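Local coordinates for protein endo-beta-1,4-glucanase (cellulase B) (Bacillus halodurans, PDB 4V2X) that probably hydrolyses beta-1,4-linked glucans such as cellulose, using a family 5 glycoside hydrolase module joined to Ig-like and carbohydrate-binding (CBM46) modules, at residues N210-L215 with L252-Q257; Q486-H491 with S496-F501; N541-T546 with L560-W565. All blocks are in the same frame, centred on the assembly; numbering follows the deposited sequence.

How the contacts relate
Along the chain the three contacts follow in series, each closing before the next opens. Contact 1 joins two helices outside the eight-stranded parallel barrel of the glycoside hydrolase family 5 module, whereas contacts 2 and 3 lie in the C-terminal carbohydrate-binding module. The centres of contacts 1 and 2 are about 52 Å apart and those of contacts 1 and 3 about 45 Å, on opposite sides of the chain's centre. Contacts 2 and 3 have centres about 10 Å apart: strands 495-500 and 542-545 are neighbours in one antiparallel sheet, and Ile497 N lies 2.7 Å from Met543 O. Contact 1 thus belongs to the catalytic module, contacts 2 and 3 to one binding-module sheet.

Contact 1: residues N210-L215 with L252-Q257; sequences NHHALL and LNNLYQ
His212 and Asn254 carry this contact between helices 209-227 and 249-262; their CA atoms, 7.1 Å apart, mark the nearest backbone approach, and just 83 Å² is buried in all. Along 252-257, Leu252, already inside helix 249-262, accepts at its carbonyl O a 2.9 Å bond from Tyr256 N, and its side chain turns to helix 291-309. Asn253 O likewise receives Gln257 N at 2.9 Å, so the backbone on which Asn254 rides is regular helix. Asn254 then points its CB at the other helix and lays its amide nitrogen over one face of the His212 imidazole. ND2 stands 3.0 Å above that plane, displaced toward the rim on the ND1 side: from Asn254 ND2 it is 3.0 Å to His212 ND1 and 3.2 Å to His212 CG. The amide and ring planes are 60° apart, so the groups are not stacked flat; the amide tilts its nitrogen down onto the ring. On the histidine, CG lies beside the backbone N and opposite the carbonyl carbon: chi1 (-54°) carries the ring out toward helix 249-262, and chi2 (-63°) turns a face to the amide. An alanine at His212 would remove that face, and the Asn254 amide would probably lose its neighbour in 210-215 and be freer to turn. Asp216 and Asp217, which bind calcium, follow on the same helix, and the ion is about 9 Å from the His212 side chain. Farther on, Leu255 and Tyr256 pack against Phe308 of helix 291-309. Helix 209-227 follows barrel strand 190-193 and helix 249-262 follows the adjacent strand 238-241, so the contact links successive helices of the outer layer of a (beta/alpha)8 barrel.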
loop_
_atom_site.group_PDB
_atom_site.type_symbol
_atom_site.label_atom_id
_atom_site.label_comp_id
_atom_site.label_asym_id
_atom_site.label_seq_id
_atom_site.Cartn_x
_atom_site.Cartn_y
_atom_site.Cartn_z
ATOM N N ASN A 210 6.456 4.835 4.168
ATOM C CA ASN A 210 5.436 4.670 5.204
ATOM C C ASN A 210 4.343 5.737 5.151
ATOM O O ASN A 210 3.218 5.517 5.604
ATOM C CB ASN A 210 6.095 4.667 6.585
ATOM C CG ASN A 210 5.091 4.483 7.714
ATOM O OD1 ASN A 210 4.293 3.539 7.710
ATOM N ND2 ASN A 210 5.118 5.390 8.682
ATOM N N HIS A 211 4.663 6.895 4.582
ATOM C CA HIS A 211 3.700 7.984 4.523
ATOM C C HIS A 211 2.471 7.662 3.692
ATOM O O HIS A 211 1.365 8.075 4.037
ATOM C CB HIS A 211 4.365 9.246 3.997
ATOM C CG HIS A 211 5.429 9.766 4.900
ATOM N ND1 HIS A 211 6.230 10.833 4.564
ATOM C CD2 HIS A 211 5.836 9.356 6.125
ATOM C CE1 HIS A 211 7.072 11.072 5.554
ATOM N NE2 HIS A 211 6.854 10.191 6.512
ATOM N N HIS A 212 2.658 6.904 2.618
ATOM C CA HIS A 212 1.535 6.546 1.736
ATOM C C HIS A 212 0.478 5.782 2.508
ATOM O O HIS A 212 -0.718 6.020 2.342
ATOM C CB HIS A 212 2.015 5.714 0.550
ATOM C CG HIS A 212 3.112 6.366 -0.224
ATOM N ND1 HIS A 212 2.945 7.566 -0.878
ATOM C CD2 HIS A 212 4.400 6.003 -0.418
ATOM C CE1 HIS A 212 4.083 7.906 -1.460
ATOM N NE2 HIS A 212 4.982 6.977 -1.190
ATOM N N ALA A 213 0.926 4.867 3.364
ATOM C CA ALA A 213 0.004 4.071 4.164
ATOM C C ALA A 213 -0.803 4.919 5.133
ATOM O O ALA A 213 -1.988 4.654 5.363
ATOM C CB ALA A 213 0.759 2.987 4.912
ATOM N N LEU A 214 -0.161 5.938 5.703
ATOM C CA LEU A 214 -0.842 6.852 6.614
ATOM C C LEU A 214 -1.940 7.631 5.889
ATOM O O LEU A 214 -3.045 7.776 6.398
ATOM C CB LEU A 214 0.156 7.819 7.256
ATOM C CG LEU A 214 1.292 7.185 8.070
ATOM C CD1 LEU A 214 2.301 8.240 8.486
ATOM C CD2 LEU A 214 0.761 6.457 9.292
ATOM N N LEU A 215 -1.639 8.139 4.697
ATOM C CA LEU A 215 -2.640 8.898 3.942
ATOM C C LEU A 215 -3.817 8.007 3.527
ATOM O O LEU A 215 -4.979 8.417 3.609
ATOM C CB LEU A 215 -2.022 9.589 2.721
ATOM C CG LEU A 215 -3.007 10.364 1.838
ATOM C CD1 LEU A 215 -3.828 11.386 2.613
ATOM C CD2 LEU A 215 -2.256 11.038 0.709
ATOM N N LEU A 252 -0.312 9.433 -7.789
ATOM C CA LEU A 252 -1.596 9.231 -8.441
ATOM C C LEU A 252 -2.029 7.771 -8.283
ATOM O O LEU A 252 -3.193 7.493 -7.978
ATOM C CB LEU A 252 -1.520 9.590 -9.923
ATOM C CG LEU A 252 -1.230 11.046 -10.292
ATOM C CD1 LEU A 252 -1.001 11.140 -11.796
ATOM C CD2 LEU A 252 -2.353 11.977 -9.862
ATOM N N ASN A 253 -1.088 6.852 -8.484
ATOM C CA ASN A 253 -1.372 5.428 -8.318
ATOM C C ASN A 253 -1.872 5.108 -6.919
ATOM O O ASN A 253 -2.833 4.351 -6.760
ATOM C CB ASN A 253 -0.140 4.571 -8.635
ATOM C CG ASN A 253 0.175 4.522 -10.120
ATOM O OD1 ASN A 253 -0.644 4.895 -10.953
ATOM N ND2 ASN A 253 1.365 4.052 -10.457
ATOM N N ASN A 254 -1.223 5.670 -5.907
ATOM C CA ASN A 254 -1.632 5.412 -4.531
ATOM C C ASN A 254 -3.038 5.915 -4.237
ATOM O O ASN A 254 -3.791 5.251 -3.528
ATOM C CB ASN A 254 -0.622 5.981 -3.540
ATOM C CG ASN A 254 0.714 5.259 -3.593
ATOM O OD1 ASN A 254 0.805 4.134 -4.074
ATOM N ND2 ASN A 254 1.751 5.902 -3.106
ATOM N N LEU A 255 -3.402 7.087 -4.763
ATOM C CA LEU A 255 -4.762 7.592 -4.576
ATOM C C LEU A 255 -5.764 6.712 -5.324
ATOM O O LEU A 255 -6.865 6.458 -4.836
ATOM C CB LEU A 255 -4.893 9.043 -5.049
ATOM C CG LEU A 255 -6.317 9.612 -5.021
ATOM C CD1 LEU A 255 -6.911 9.579 -3.617
ATOM C CD2 LEU A 255 -6.335 11.029 -5.577
ATOM N N TYR A 256 -5.393 6.280 -6.523
ATOM C CA TYR A 256 -6.257 5.380 -7.282
ATOM C C TYR A 256 -6.524 4.100 -6.493
ATOM O O TYR A 256 -7.669 3.653 -6.397
ATOM C CB TYR A 256 -5.642 5.029 -8.635
ATOM C CG TYR A 256 -6.542 4.113 -9.420
ATOM C CD1 TYR A 256 -7.549 4.628 -10.228
ATOM C CD2 TYR A 256 -6.426 2.729 -9.307
ATOM C CE1 TYR A 256 -8.394 3.791 -10.932
ATOM C CE2 TYR A 256 -7.274 1.886 -10.006
ATOM C CZ TYR A 256 -8.252 2.426 -10.817
ATOM O OH TYR A 256 -9.099 1.593 -11.523
ATOM N N GLN A 257 -5.466 3.525 -5.929
ATOM C CA GLN A 257 -5.597 2.324 -5.102
ATOM C C GLN A 257 -6.601 2.529 -3.974
ATOM O O GLN A 257 -7.445 1.666 -3.714
ATOM C CB GLN A 257 -4.248 1.925 -4.509
ATOM C CG GLN A 257 -3.261 1.347 -5.511
ATOM C CD GLN A 257 -1.869 1.206 -4.920
ATOM O OE1 GLN A 257 -1.713 1.040 -3.706
ATOM N NE2 GLN A 257 -0.849 1.274 -5.774
#

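Contact 2: residues Q486-H491 with S496-F501; sequences QSTQGH and SIPASF
Gln486 begins the contact with a backbone bond, its N giving a hydrogen to Pro498 O at 2.9 Å. The N-H...O angle of 142° shows a bend on the donor side. The reverse bond of such an antiparallel pair is impossible because proline has no N-H: Pro498 CD sits 3.7 Å from Gln486 O instead. That carbonyl is also approached by Ile497 CG2, at 3.5 Å, and takes a hydrogen bond from Tyr572 OH on strand 569-577. Gln486 CB lies 3.9 Å from Pro498 CB, and beyond it the chain bends at chi2 (-68°), so that the amide leads off past the proline. There NE2 donates to a water at 3.0 Å, which also hydrogen-bonds Ser500 OG, bridging the two segments.

Thr488 turns its CB toward the other strand and lays it against the proline ring, 3.8 Å from Pro498 CD. Its methyl CG2, held between the backbone N and the carbonyl carbon, reaches to 3.8 Å from Ser496 O. The strands already part between Gln486 and Thr488: the axes of 488-491 and 496-500 come no closer than 7.6 Å and make an angle of 148°. On its other side the strand pairs with 580-585, Thr488 with Gly583 and Gly490 with Val581. The arrangement is a beta hairpin of strands 484-491 and 495-500, its strands held apart beyond the Gln486-Pro498 pair, within the antiparallel sheet of the carbohydrate-binding module.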
loop_
_atom_site.group_PDB
_atom_site.type_symbol
_atom_site.label_atom_id
_atom_site.label_comp_id
_atom_site.label_asym_id
_atom_site.label_seq_id
_atom_site.Cartn_x
_atom_site.Cartn_y
_atom_site.Cartn_z
ATOM N N GLN A 486 23.560 53.542 -9.927
ATOM C CA GLN A 486 24.582 54.399 -9.349
ATOM C C GLN A 486 25.348 53.701 -8.240
ATOM O O GLN A 486 24.802 52.868 -7.512
ATOM C CB GLN A 486 23.962 55.692 -8.816
ATOM C CG GLN A 486 23.097 56.443 -9.818
ATOM C CD GLN A 486 23.885 57.031 -10.979
ATOM O OE1 GLN A 486 25.107 56.919 -11.044
ATOM N NE2 GLN A 486 23.180 57.666 -11.906
ATOM N N SER A 487 26.625 54.056 -8.142
ATOM C CA SER A 487 27.481 53.619 -7.049
ATOM C C SER A 487 26.895 54.076 -5.728
ATOM O O SER A 487 26.211 55.095 -5.658
ATOM C CB SER A 487 28.883 54.180 -7.229
ATOM O OG SER A 487 29.491 53.678 -8.409
ATOM N N THR A 488 27.143 53.308 -4.676
ATOM C CA THR A 488 26.575 53.614 -3.374
ATOM C C THR A 488 27.276 52.800 -2.295
ATOM O O THR A 488 28.128 51.963 -2.586
ATOM C CB THR A 488 25.057 53.333 -3.347
ATOM O OG1 THR A 488 24.465 53.951 -2.194
ATOM C CG2 THR A 488 24.762 51.829 -3.354
ATOM N N GLN A 489 26.917 53.067 -1.047
ATOM C CA GLN A 489 27.423 52.299 0.077
ATOM C C GLN A 489 26.286 52.143 1.075
ATOM O O GLN A 489 25.519 53.086 1.299
ATOM C CB GLN A 489 28.639 52.996 0.694
ATOM C CG GLN A 489 29.456 52.117 1.635
ATOM C CD GLN A 489 30.945 52.450 1.643
ATOM O OE1 GLN A 489 31.613 52.393 0.603
ATOM N NE2 GLN A 489 31.478 52.783 2.820
ATOM N N GLY A 490 26.154 50.952 1.650
ATOM C CA GLY A 490 25.040 50.664 2.542
ATOM C C GLY A 490 25.226 49.437 3.413
ATOM O O GLY A 490 26.316 48.873 3.491
ATOM N N HIS A 491 24.140 49.039 4.068
ATOM C CA HIS A 491 24.122 47.947 5.035
ATOM C C HIS A 491 23.250 46.815 4.485
ATOM O O HIS A 491 22.293 47.069 3.757
ATOM C CB HIS A 491 23.566 48.481 6.361
ATOM C CG HIS A 491 23.608 47.502 7.492
ATOM N ND1 HIS A 491 22.512 46.759 7.871
ATOM C CD2 HIS A 491 24.599 47.175 8.355
ATOM C CE1 HIS A 491 22.830 46.000 8.904
ATOM N NE2 HIS A 491 24.091 46.235 9.219
ATOM N N SER A 496 19.906 49.583 -0.993
ATOM C CA SER A 496 19.224 50.041 -2.203
ATOM C C SER A 496 20.227 50.666 -3.160
ATOM O O SER A 496 20.993 51.551 -2.768
ATOM C CB SER A 496 18.157 51.087 -1.860
ATOM O OG SER A 496 17.048 50.488 -1.214
ATOM N N ILE A 497 20.220 50.213 -4.407
ATOM C CA ILE A 497 21.002 50.843 -5.466
ATOM C C ILE A 497 20.159 51.964 -6.084
ATOM O O ILE A 497 19.046 51.711 -6.553
ATOM C CB ILE A 497 21.399 49.827 -6.558
ATOM C CG1 ILE A 497 22.224 48.683 -5.955
ATOM C CG2 ILE A 497 22.190 50.517 -7.663
ATOM C CD1 ILE A 497 22.369 47.485 -6.866
ATOM N N PRO A 498 20.655 53.219 -6.060
ATOM C CA PRO A 498 19.902 54.252 -6.772
ATOM C C PRO A 498 19.820 53.887 -8.251
ATOM O O PRO A 498 20.845 53.574 -8.869
ATOM C CB PRO A 498 20.732 55.524 -6.552
ATOM C CG PRO A 498 21.595 55.229 -5.370
ATOM C CD PRO A 498 21.854 53.758 -5.399
ATOM N N ALA A 499 18.611 53.916 -8.799
ATOM C CA ALA A 499 18.367 53.384 -10.132
ATOM C C ALA A 499 17.426 54.261 -10.941
ATOM O O ALA A 499 16.320 54.573 -10.502
ATOM C CB ALA A 499 17.797 51.979 -10.027
ATOM N N SER A 500 17.880 54.650 -12.125
ATOM C CA SER A 500 17.030 55.306 -13.101
ATOM C C SER A 500 16.543 54.242 -14.064
ATOM O O SER A 500 17.273 53.848 -14.973
ATOM C CB SER A 500 17.820 56.365 -13.865
ATOM O OG SER A 500 18.324 57.354 -12.981
ATOM N N PHE A 501 15.318 53.772 -13.861
ATOM C CA PHE A 501 14.774 52.700 -14.688
ATOM C C PHE A 501 14.543 53.166 -16.122
ATOM O O PHE A 501 14.599 52.359 -17.044
ATOM C CB PHE A 501 13.505 52.111 -14.071
ATOM C CG PHE A 501 13.773 51.270 -12.855
ATOM C CD1 PHE A 501 14.215 49.959 -12.985
ATOM C CD2 PHE A 501 13.604 51.791 -11.585
ATOM C CE1 PHE A 501 14.473 49.181 -11.867
ATOM C CE2 PHE A 501 13.864 51.020 -10.462
ATOM C CZ PHE A 501 14.299 49.716 -10.602
HETATM O O HOH W 1 20.311 57.232 -11.282
#

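Contact 3: residues N541-T546 with L560-W565; sequences NEMKLT and LTFHFW
Met543 meets Phe562 across the interior of the module, its side chain running past the ring in the opposite direction. CB points toward strand 560-564, and CG, set anti to the backbone N (chi1 -170°), continues that way to come 3.4 Å from Phe562 CE2. Two bends, at chi2 and chi3, then fold the thioether along the ring. SD stands 3.7 Å from Phe562 CE2 and 4.7 Å from the centroid of that ring, 55° off its normal: a Met-aromatic contact with an oblique approach. At the tip, CE passes 3.6 Å from Phe562 CD2 and extends to 4.4 Å from Phe564 CZ, a looser touch. Three successive atoms of the methionine are therefore spread along the CZ-CE2-CD2 side of one phenylalanine, while the methyl spans to Phe564, two residues on in the same strand. Phe501 packs on Met543 too, and Leu506 and Ile497 add to its apolar surroundings.

Two residues further along strand 542-545, Leu545 reaches Leu560 tip to tip, with 3.7 Å between Leu545 CD1 and Leu560 CD1. Met509 of strand 506-513 touches both Leu545 and Phe562, bridging the two points of contact. All five touching residues are buried, and only apolar groups meet.

The strand axes stand 11.7 Å apart at their closest, too far for backbone pairing, and cross at 128°. Strand 542-545 pairs with 495-500 through Met543 and Leu545, and a G1 beta bulge, Asn541 and Glu542 facing Ser537, marks its start. Both strands belong to one antiparallel sheet that curls so that distant strands face each other, and this apolar face-to-face packing is consistent with the sandwich-like core of a carbohydrate-binding module.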
loop_
_atom_site.group_PDB
_atom_site.type_symbol
_atom_site.label_atom_id
_atom_site.label_comp_id
_atom_site.label_asym_id
_atom_site.label_seq_id
_atom_site.Cartn_x
_atom_site.Cartn_y
_atom_site.Cartn_z
ATOM N N ASN A 541 12.650 54.753 -7.442
ATOM C CA ASN A 541 13.835 54.804 -8.299
ATOM C C ASN A 541 15.020 54.111 -7.610
ATOM O O ASN A 541 16.124 54.651 -7.519
ATOM C CB ASN A 541 14.151 56.256 -8.674
ATOM C CG ASN A 541 12.901 57.040 -9.043
ATOM O OD1 ASN A 541 12.118 56.611 -9.893
ATOM N ND2 ASN A 541 12.693 58.179 -8.387
ATOM N N GLU A 542 14.763 52.908 -7.105
ATOM C CA GLU A 542 15.766 52.144 -6.371
ATOM C C GLU A 542 15.707 50.683 -6.771
ATOM O O GLU A 542 14.647 50.178 -7.125
ATOM C CB GLU A 542 15.533 52.253 -4.861
ATOM C CG GLU A 542 15.669 53.661 -4.301
ATOM C CD GLU A 542 15.441 53.728 -2.800
ATOM O OE1 GLU A 542 14.951 52.736 -2.221
ATOM O OE2 GLU A 542 15.747 54.784 -2.201
ATOM N N MET A 543 16.857 50.018 -6.712
ATOM C CA MET A 543 16.940 48.573 -6.865
ATOM C C MET A 543 17.324 47.993 -5.511
ATOM O O MET A 543 18.426 48.245 -5.015
ATOM C CB MET A 543 17.998 48.217 -7.900
ATOM C CG MET A 543 17.992 46.765 -8.308
ATOM S SD MET A 543 16.602 46.432 -9.394
ATOM C CE MET A 543 17.157 47.204 -10.909
ATOM N N LYS A 544 16.415 47.219 -4.924
ATOM C CA LYS A 544 16.610 46.650 -3.595
ATOM C C LYS A 544 17.283 45.287 -3.693
ATOM O O LYS A 544 16.869 44.452 -4.490
ATOM C CB LYS A 544 15.256 46.501 -2.888
ATOM C CG LYS A 544 15.330 46.063 -1.430
ATOM C CD LYS A 544 16.433 46.804 -0.694
ATOM C CE LYS A 544 16.033 47.224 0.709
ATOM N NZ LYS A 544 16.094 46.107 1.685
ATOM N N LEU A 545 18.321 45.079 -2.889
ATOM C CA LEU A 545 18.918 43.754 -2.706
ATOM C C LEU A 545 18.584 43.399 -1.274
ATOM O O LEU A 545 18.926 44.152 -0.364
ATOM C CB LEU A 545 20.438 43.764 -2.903
ATOM C CG LEU A 545 20.965 44.252 -4.254
ATOM C CD1 LEU A 545 22.471 44.077 -4.322
ATOM C CD2 LEU A 545 20.301 43.525 -5.407
ATOM N N THR A 546 17.923 42.266 -1.068
ATOM C CA THR A 546 17.338 41.967 0.243
ATOM C C THR A 546 18.343 41.424 1.244
ATOM O O THR A 546 19.418 40.922 0.883
ATOM C CB THR A 546 16.202 40.943 0.133
ATOM O OG1 THR A 546 16.736 39.694 -0.301
ATOM C CG2 THR A 546 15.118 41.424 -0.833
ATOM N N LEU A 560 26.769 41.643 -10.494
ATOM C CA LEU A 560 25.344 41.551 -10.745
ATOM C C LEU A 560 25.082 41.885 -12.204
ATOM O O LEU A 560 25.760 42.735 -12.780
ATOM C CB LEU A 560 24.584 42.534 -9.857
ATOM C CG LEU A 560 24.801 42.406 -8.354
ATOM C CD1 LEU A 560 23.991 43.467 -7.629
ATOM C CD2 LEU A 560 24.430 41.020 -7.857
ATOM N N THR A 561 24.102 41.216 -12.796
ATOM C CA THR A 561 23.675 41.538 -14.149
ATOM C C THR A 561 22.159 41.670 -14.140
ATOM O O THR A 561 21.442 40.715 -13.844
ATOM C CB THR A 561 24.113 40.467 -15.159
ATOM O OG1 THR A 561 25.529 40.263 -15.062
ATOM C CG2 THR A 561 23.743 40.885 -16.586
ATOM N N PHE A 562 21.688 42.873 -14.439
ATOM C CA PHE A 562 20.274 43.161 -14.480
ATOM C C PHE A 562 19.805 43.080 -15.916
ATOM O O PHE A 562 20.355 43.747 -16.787
ATOM C CB PHE A 562 19.999 44.542 -13.894
ATOM C CG PHE A 562 20.326 44.640 -12.437
ATOM C CD1 PHE A 562 21.603 44.970 -12.021
ATOM C CD2 PHE A 562 19.353 44.384 -11.480
ATOM C CE1 PHE A 562 21.906 45.047 -10.671
ATOM C CE2 PHE A 562 19.646 44.463 -10.135
ATOM C CZ PHE A 562 20.925 44.798 -9.727
ATOM N N HIS A 563 18.802 42.233 -16.133
ATOM C CA HIS A 563 18.208 41.995 -17.441
ATOM C C HIS A 563 16.856 42.677 -17.496
ATOM O O HIS A 563 15.995 42.408 -16.667
ATOM C CB HIS A 563 18.023 40.492 -17.645
ATOM C CG HIS A 563 19.301 39.715 -17.614
ATOM N ND1 HIS A 563 20.012 39.408 -18.754
ATOM C CD2 HIS A 563 20.003 39.187 -16.582
ATOM C CE1 HIS A 563 21.093 38.723 -18.427
ATOM N NE2 HIS A 563 21.108 38.570 -17.117
ATOM N N PHE A 564 16.672 43.556 -18.478
ATOM C CA PHE A 564 15.414 44.282 -18.649
ATOM C C PHE A 564 14.660 43.776 -19.870
ATOM O O PHE A 564 15.255 43.251 -20.809
ATOM C CB PHE A 564 15.677 45.787 -18.758
ATOM C CG PHE A 564 16.333 46.365 -17.539
ATOM C CD1 PHE A 564 17.714 46.315 -17.389
ATOM C CD2 PHE A 564 15.567 46.925 -16.525
ATOM C CE1 PHE A 564 18.323 46.831 -16.255
ATOM C CE2 PHE A 564 16.169 47.439 -15.391
ATOM C CZ PHE A 564 17.547 47.394 -15.257
ATOM N N TRP A 565 13.343 43.940 -19.847
ATOM C CA TRP A 565 12.480 43.412 -20.905
ATOM C C TRP A 565 12.698 44.058 -22.277
ATOM O O TRP A 565 12.318 43.488 -23.300
ATOM C CB TRP A 565 11.014 43.513 -20.482
ATOM C CG TRP A 565 10.661 42.451 -19.496
ATOM C CD1 TRP A 565 10.414 42.611 -18.172
ATOM C CD2 TRP A 565 10.568 41.051 -19.758
ATOM N NE1 TRP A 565 10.155 41.395 -17.589
ATOM C CE2 TRP A 565 10.250 40.419 -18.543
ATOM C CE3 TRP A 565 10.726 40.266 -20.906
ATOM C CZ2 TRP A 565 10.067 39.037 -18.444
ATOM C CZ3 TRP A 565 10.546 38.894 -20.807
ATOM C CH2 TRP A 565 10.222 38.295 -19.581
#